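Local coordinates for putative capsular polysaccharide biosynthesis protein (Streptococcus pneumoniae serotype 4, PDB 6EWJ) that probably acts as a pyridoxal phosphate-dependent sugar aminotransferase in the making of pneumococcal teichoic acid, at residues A[96-99]-A[103-106]; A[341-346]-A[398-403]; A[51-56]-A[179-184]. All coordinates share one frame; numbering follows the deposited sequence.

Contact 1 of 3, residues A[96-99]-A[103-106]; sequences VITH and TPVM
Ile97 and Pro104 face each other where the last turn of a helix meets the start of a strand. Their CA atoms are 6.1 Å apart. The CA atoms of Thr98 and Thr103 follow at 6.6 Å. No hydrogen bond crosses between the segments; side-chain packing joins them. Ile97 uses both of its branches. Its CG2 methyl lies anti to the backbone N (chi1 -59° for CG1) and rests on the peptide that enters the proline, with Ile97 CG2 3.6 Å from Pro104 N. The same methyl is 3.8 Å from Pro104 CG. The longer branch runs along the proline ring, and Ile97 CD1 ends 4.1 Å from Pro104 CB. The two side chains lie alongside, pointing opposite ways. Thr98 comes in roughly perpendicular to the proline side chain and touches it with its methyl, Thr98 CG2 to Pro104 CG at 3.8 Å. Pro104 CG therefore sits against two methyl groups, one from each helix residue. Chi1 of 67° turns the Thr98 methyl to the ring, and the hydroxyl is hydrogen-bonded to Ser95 O, one turn back in the helix. Ile97 also packs on Val83 and Val85 of the neighbouring strand. On the helix, Thr98 packs on Pro260 of the second subunit, and His99 stacks with Tyr262 of that subunit. The arrangement belongs to a beta-alpha-beta unit of strand 82-86, helix 92-99 and strand 103-107. This crossover ends the parallel part of the large-domain sheet, as in other aminotransferases of this clan.

Contact 2 of 3, residues A[341-346]-A[398-403]; sequences AKAGIA and IETFKT
Thr400 meets both Ala343 and Ile345. Its methyl does most of the touching. Thr400 CG2 lies 3.6 Å from Ala343 CB and 3.7 Å from Ile345 CD1. The end of the isoleucine also reaches the branch point, with Ile345 CD1 3.7 Å from Thr400 CB. No hydrogen bond crosses the contact. The torsion of Thr400 explains this division of labour. With chi1 at -55°, OG1 stands beside the backbone N and CG2 lies anti to it. The hydroxyl is hydrogen-bonded to Tyr396 O, one turn earlier in the same helix, while the methyl is presented to the other segment. That satisfies the polar end of a buried threonine.

The next shell fixes the backbone of 341-346. Helix 330-342 ends in a Schellman motif with Gly344 as its C-prime residue. Gly344 N bonds to Ala341 O at 3.0 Å, and Ile345 N bonds back to Leu340 O. The positive phi of Gly344 (78°) goes with the end of the helix and turns the chain out of it. The turn brings Ala343 and Ile345 to the same partner, Thr400. A further tie comes from Tyr396, whose OH is hydrogen-bonded to Ala343 O. Ile345 packs on Leu340 of the helix just before it, and on Tyr396 and Ile397 of helix 391-409.

The contact thus joins the C-terminal end of helix 330-342 to the middle of helix 391-409. Beside it, Phe401 packs on Ile336 and Leu340 and on residues of strands 304-306 and 321-325. Gly344 and Ala346 are backbone-bonded to Ile12, the first modelled residue.

Contact 3 of 3, residues A[51-56]-A[179-184]; sequences LYTQTP and HALGST. Unlike the reference sequence in segment 179-184: Thr184 (reference Ile).
Tyr52 stretches from the last turn of its helix to Leu181 and Gly182. With CG anti to the backbone N (chi1 -174°), the ring extends toward these two residues. Leu181 CD1 meets the ring at its edge, near the ring plane, 4.1 Å from Tyr52 CD2. Farther out, Tyr52 OH lies 3.3 Å from Gly182 CA. Gly182 is the third residue of a type II turn from Ala180 to Ser183. Glycine suits the turn's positive phi of 90°, and the lack of a CB also lets the phenol oxygen come close. Thr53 comes next. Its methyl touches the same leucine methyl, Thr53 CG2 to Leu181 CD1 at 4.0 Å. Its hydroxyl is hydrogen-bonded to that of Thr55 and to Leu49 O. Gln54, with positive phi, is the C-prime residue of a Schellman motif that ends the helix. The 180-183 turn follows directly on His179, a pyridoxal phosphate-binding residue, though the cofactor is not bound here. Leu181 and Thr53 both pack on Phe199 of strand 196-200. Tyr52 lies against Leu278 and Leu285 of helix 268-299, and Tyr281 OH of that helix bonds to Leu181 O.

From the N terminus, residues 51-56 come first, and contact 3 closes a long loop when the chain returns at 179-184. Contact 1 is nested inside that loop and closes a short one between helix 92-99 and strand 103-107. These two contacts lie on opposite sides of the chain's centre, with nearest atoms about 14 Å apart. Contact 1 is at one border of the seven-stranded sheet, and contact 3 ties helix 40-53 to the loop after strand 172-177. Contact 2 follows in series. It opens at 341-346 and closes at 398-403, and joins the end of helix 330-342, and the loop after it, to helix 391-409. Its centre is about 38 Å from that of contact 1. None of the three touches another.

Contact 1 of 3, residues A[96-99]-A[103-106]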
# COMPACT_ATOMS: atom_id res chain seq x y z
N VAL A 96 9.52 9.43 -3.57
CA VAL A 96 9.78 8.79 -2.26
C VAL A 96 10.76 9.57 -1.40
O VAL A 96 10.73 9.46 -0.18
CB VAL A 96 10.24 7.31 -2.42
CG1 VAL A 96 9.19 6.46 -3.16
CG2 VAL A 96 11.57 7.20 -3.09
N ILE A 97 11.67 10.32 -2.03
CA ILE A 97 12.62 11.16 -1.33
C ILE A 97 11.85 12.22 -0.58
O ILE A 97 12.10 12.47 0.63
CB ILE A 97 13.60 11.83 -2.29
CG1 ILE A 97 14.38 10.76 -3.10
CG2 ILE A 97 14.56 12.73 -1.51
CD1 ILE A 97 15.09 11.29 -4.31
N THR A 98 10.86 12.80 -1.25
CA THR A 98 10.06 13.85 -0.60
C THR A 98 9.18 13.22 0.48
O THR A 98 8.92 13.85 1.51
CB THR A 98 9.23 14.68 -1.59
OG1 THR A 98 8.22 13.86 -2.18
CG2 THR A 98 10.12 15.25 -2.70
N HIS A 99 8.74 11.98 0.27
CA HIS A 99 7.92 11.30 1.27
C HIS A 99 8.58 11.17 2.62
O HIS A 99 7.91 11.36 3.66
CB HIS A 99 7.48 9.92 0.83
CG HIS A 99 6.55 9.93 -0.34
ND1 HIS A 99 6.08 8.77 -0.91
CD2 HIS A 99 6.00 10.96 -1.04
CE1 HIS A 99 5.30 9.07 -1.93
NE2 HIS A 99 5.27 10.40 -2.06
N THR A 103 15.82 15.82 0.77
CA THR A 103 15.94 16.76 -0.33
C THR A 103 16.43 16.05 -1.58
O THR A 103 17.55 15.51 -1.59
CB THR A 103 16.89 17.90 0.02
OG1 THR A 103 16.49 18.48 1.26
CG2 THR A 103 16.88 19.00 -1.06
N PRO A 104 15.60 16.00 -2.64
CA PRO A 104 16.15 15.42 -3.89
C PRO A 104 17.23 16.32 -4.49
O PRO A 104 17.11 17.54 -4.39
CB PRO A 104 14.94 15.39 -4.82
CG PRO A 104 13.73 15.59 -3.93
CD PRO A 104 14.20 16.44 -2.79
N VAL A 105 18.28 15.70 -5.03
CA VAL A 105 19.30 16.38 -5.79
C VAL A 105 19.40 15.67 -7.15
O VAL A 105 19.74 14.50 -7.22
CB VAL A 105 20.68 16.29 -5.09
CG1 VAL A 105 21.74 16.94 -5.94
CG2 VAL A 105 20.65 16.93 -3.73
N MET A 106 19.07 16.38 -8.22
CA MET A 106 19.03 15.80 -9.55
C MET A 106 20.36 16.01 -10.24
O MET A 106 21.03 17.05 -10.00
CB MET A 106 17.89 16.44 -10.36
CG MET A 106 16.52 16.20 -9.77
SD MET A 106 15.21 16.77 -10.87
CE MET A 106 13.88 16.72 -9.67

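Contact 2 of 3, residues A[341-346]-A[398-403]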
# COMPACT_ATOMS: atom_id res chain seq x y z
N ALA A 341 0.24 6.28 -34.21
CA ALA A 341 -1.08 5.99 -33.65
C ALA A 341 -2.15 5.83 -34.75
O ALA A 341 -2.95 4.90 -34.69
CB ALA A 341 -1.48 7.06 -32.66
N LYS A 342 -2.11 6.68 -35.78
CA LYS A 342 -3.01 6.52 -36.94
C LYS A 342 -2.79 5.23 -37.71
O LYS A 342 -3.70 4.74 -38.37
CB LYS A 342 -2.89 7.70 -37.91
CG LYS A 342 -3.46 8.99 -37.37
CD LYS A 342 -3.31 10.11 -38.38
CE LYS A 342 -3.47 11.47 -37.71
NZ LYS A 342 -2.90 12.53 -38.58
N ALA A 343 -1.56 4.71 -37.63
CA ALA A 343 -1.19 3.46 -38.29
C ALA A 343 -1.41 2.23 -37.37
O ALA A 343 -1.00 1.13 -37.71
CB ALA A 343 0.27 3.55 -38.75
N GLY A 344 -2.08 2.42 -36.23
CA GLY A 344 -2.42 1.32 -35.32
C GLY A 344 -1.26 0.86 -34.45
O GLY A 344 -1.22 -0.31 -34.06
N ILE A 345 -0.32 1.76 -34.18
CA ILE A 345 0.85 1.48 -33.35
C ILE A 345 0.92 2.40 -32.14
O ILE A 345 1.20 3.60 -32.28
CB ILE A 345 2.15 1.62 -34.17
CG1 ILE A 345 2.14 0.66 -35.35
CG2 ILE A 345 3.37 1.34 -33.30
CD1 ILE A 345 3.17 0.96 -36.41
N ALA A 346 0.73 1.82 -30.96
CA ALA A 346 0.86 2.53 -29.69
C ALA A 346 2.35 2.75 -29.40
O ALA A 346 3.20 1.94 -29.79
CB ALA A 346 0.19 1.77 -28.55
N ILE A 398 8.49 -1.81 -37.52
CA ILE A 398 9.77 -1.43 -38.16
C ILE A 398 9.54 -0.59 -39.43
O ILE A 398 9.99 0.54 -39.56
CB ILE A 398 10.62 -2.68 -38.47
CG1 ILE A 398 11.14 -3.31 -37.19
CG2 ILE A 398 11.83 -2.35 -39.38
CD1 ILE A 398 11.62 -4.73 -37.37
N GLU A 399 8.80 -1.17 -40.37
CA GLU A 399 8.66 -0.56 -41.66
C GLU A 399 7.80 0.75 -41.56
O GLU A 399 8.17 1.76 -42.15
CB GLU A 399 8.42 -1.59 -42.78
CG GLU A 399 7.00 -1.96 -42.88
CD GLU A 399 6.24 -0.98 -43.78
OE1 GLU A 399 6.21 0.23 -43.45
OE2 GLU A 399 5.72 -1.41 -44.84
N THR A 400 6.75 0.76 -40.72
CA THR A 400 5.90 1.96 -40.49
C THR A 400 6.65 3.12 -39.81
O THR A 400 6.55 4.26 -40.22
CB THR A 400 4.62 1.64 -39.69
OG1 THR A 400 3.87 0.60 -40.33
CG2 THR A 400 3.73 2.88 -39.58
N PHE A 401 7.44 2.80 -38.79
CA PHE A 401 8.19 3.81 -38.07
C PHE A 401 9.23 4.49 -39.00
O PHE A 401 9.37 5.73 -38.99
CB PHE A 401 8.85 3.16 -36.83
CG PHE A 401 9.47 4.11 -35.85
CD1 PHE A 401 9.11 5.46 -35.75
CD2 PHE A 401 10.41 3.62 -34.97
CE1 PHE A 401 9.69 6.28 -34.80
CE2 PHE A 401 10.99 4.43 -34.01
CZ PHE A 401 10.65 5.77 -33.93
N LYS A 402 9.90 3.70 -39.84
CA LYS A 402 10.80 4.28 -40.85
C LYS A 402 10.08 5.21 -41.83
O LYS A 402 10.47 6.36 -41.97
CB LYS A 402 11.51 3.20 -41.66
CG LYS A 402 12.56 2.43 -40.89
CD LYS A 402 13.17 1.41 -41.84
CE LYS A 402 13.36 0.07 -41.20
NZ LYS A 402 14.07 -0.85 -42.13
N THR A 403 9.01 4.70 -42.44
CA THR A 403 8.20 5.48 -43.40
C THR A 403 7.65 6.76 -42.79
O THR A 403 7.70 7.83 -43.41
CB THR A 403 7.04 4.64 -43.97
OG1 THR A 403 7.57 3.49 -44.63
CG2 THR A 403 6.18 5.43 -44.99

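Contact 3 of 3, residues A[51-56]-A[179-184]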
# COMPACT_ATOMS: atom_id res chain seq x y z
N LEU A 51 17.00 -16.38 -4.70
CA LEU A 51 17.84 -17.25 -5.52
C LEU A 51 18.06 -16.70 -6.92
O LEU A 51 19.19 -16.73 -7.46
CB LEU A 51 17.28 -18.67 -5.59
CG LEU A 51 17.24 -19.40 -4.26
CD1 LEU A 51 16.33 -20.60 -4.39
CD2 LEU A 51 18.63 -19.85 -3.77
N TYR A 52 16.98 -16.22 -7.54
CA TYR A 52 17.05 -15.65 -8.88
C TYR A 52 17.94 -14.40 -8.94
O TYR A 52 18.71 -14.25 -9.91
CB TYR A 52 15.65 -15.35 -9.44
CG TYR A 52 15.61 -14.88 -10.86
CD1 TYR A 52 15.76 -15.77 -11.91
CD2 TYR A 52 15.39 -13.55 -11.18
CE1 TYR A 52 15.75 -15.34 -13.25
CE2 TYR A 52 15.36 -13.12 -12.50
CZ TYR A 52 15.56 -14.03 -13.54
OH TYR A 52 15.54 -13.60 -14.87
N THR A 53 17.86 -13.53 -7.95
CA THR A 53 18.67 -12.30 -7.92
C THR A 53 20.00 -12.47 -7.17
O THR A 53 20.78 -11.52 -7.08
CB THR A 53 17.91 -11.07 -7.30
OG1 THR A 53 17.53 -11.36 -5.96
CG2 THR A 53 16.70 -10.68 -8.16
N GLN A 54 20.27 -13.68 -6.66
CA GLN A 54 21.51 -13.98 -5.93
C GLN A 54 21.70 -13.04 -4.74
O GLN A 54 22.79 -12.49 -4.50
CB GLN A 54 22.74 -13.99 -6.86
CG GLN A 54 22.61 -15.10 -7.90
CD GLN A 54 23.80 -15.21 -8.83
OE1 GLN A 54 24.92 -14.88 -8.47
NE2 GLN A 54 23.54 -15.67 -10.04
N THR A 55 20.62 -12.87 -3.98
CA THR A 55 20.65 -12.10 -2.74
C THR A 55 20.13 -12.98 -1.65
O THR A 55 19.48 -13.97 -1.93
CB THR A 55 19.77 -10.83 -2.84
OG1 THR A 55 18.48 -11.19 -3.37
CG2 THR A 55 20.43 -9.81 -3.73
N PRO A 56 20.43 -12.64 -0.39
CA PRO A 56 20.05 -13.57 0.69
C PRO A 56 18.60 -13.54 1.06
O PRO A 56 18.03 -14.58 1.40
CB PRO A 56 20.95 -13.14 1.88
CG PRO A 56 21.35 -11.77 1.58
CD PRO A 56 21.42 -11.66 0.06
N HIS A 179 12.57 -1.75 -14.04
CA HIS A 179 12.60 -2.25 -15.38
C HIS A 179 13.56 -3.41 -15.57
O HIS A 179 13.73 -3.87 -16.69
CB HIS A 179 13.04 -1.13 -16.34
CG HIS A 179 12.17 0.08 -16.32
ND1 HIS A 179 12.49 1.20 -17.05
CD2 HIS A 179 10.98 0.36 -15.72
CE1 HIS A 179 11.56 2.12 -16.89
NE2 HIS A 179 10.62 1.64 -16.09
N ALA A 180 14.17 -3.90 -14.49
CA ALA A 180 15.41 -4.69 -14.61
C ALA A 180 15.42 -6.03 -13.90
O ALA A 180 16.50 -6.63 -13.75
CB ALA A 180 16.62 -3.85 -14.21
N LEU A 181 14.25 -6.57 -13.55
CA LEU A 181 14.27 -7.94 -13.03
C LEU A 181 14.80 -8.89 -14.13
O LEU A 181 14.23 -8.94 -15.24
CB LEU A 181 12.92 -8.40 -12.58
CG LEU A 181 12.92 -9.83 -11.99
CD1 LEU A 181 13.64 -9.89 -10.64
CD2 LEU A 181 11.48 -10.29 -11.89
N GLY A 182 15.90 -9.61 -13.80
CA GLY A 182 16.55 -10.49 -14.75
C GLY A 182 17.66 -9.90 -15.61
O GLY A 182 18.25 -10.60 -16.40
N SER A 183 17.94 -8.61 -15.49
CA SER A 183 19.06 -7.99 -16.18
C SER A 183 20.35 -8.41 -15.47
O SER A 183 20.33 -8.77 -14.30
CB SER A 183 18.94 -6.46 -16.16
OG SER A 183 17.74 -6.04 -16.82
N THR A 184 21.46 -8.37 -16.20
CA THR A 184 22.79 -8.61 -15.63
C THR A 184 23.82 -7.54 -16.01
O THR A 184 23.71 -6.87 -17.02
CB THR A 184 23.37 -9.96 -16.06
OG1 THR A 184 23.55 -9.91 -17.46
CG2 THR A 184 22.45 -11.12 -15.67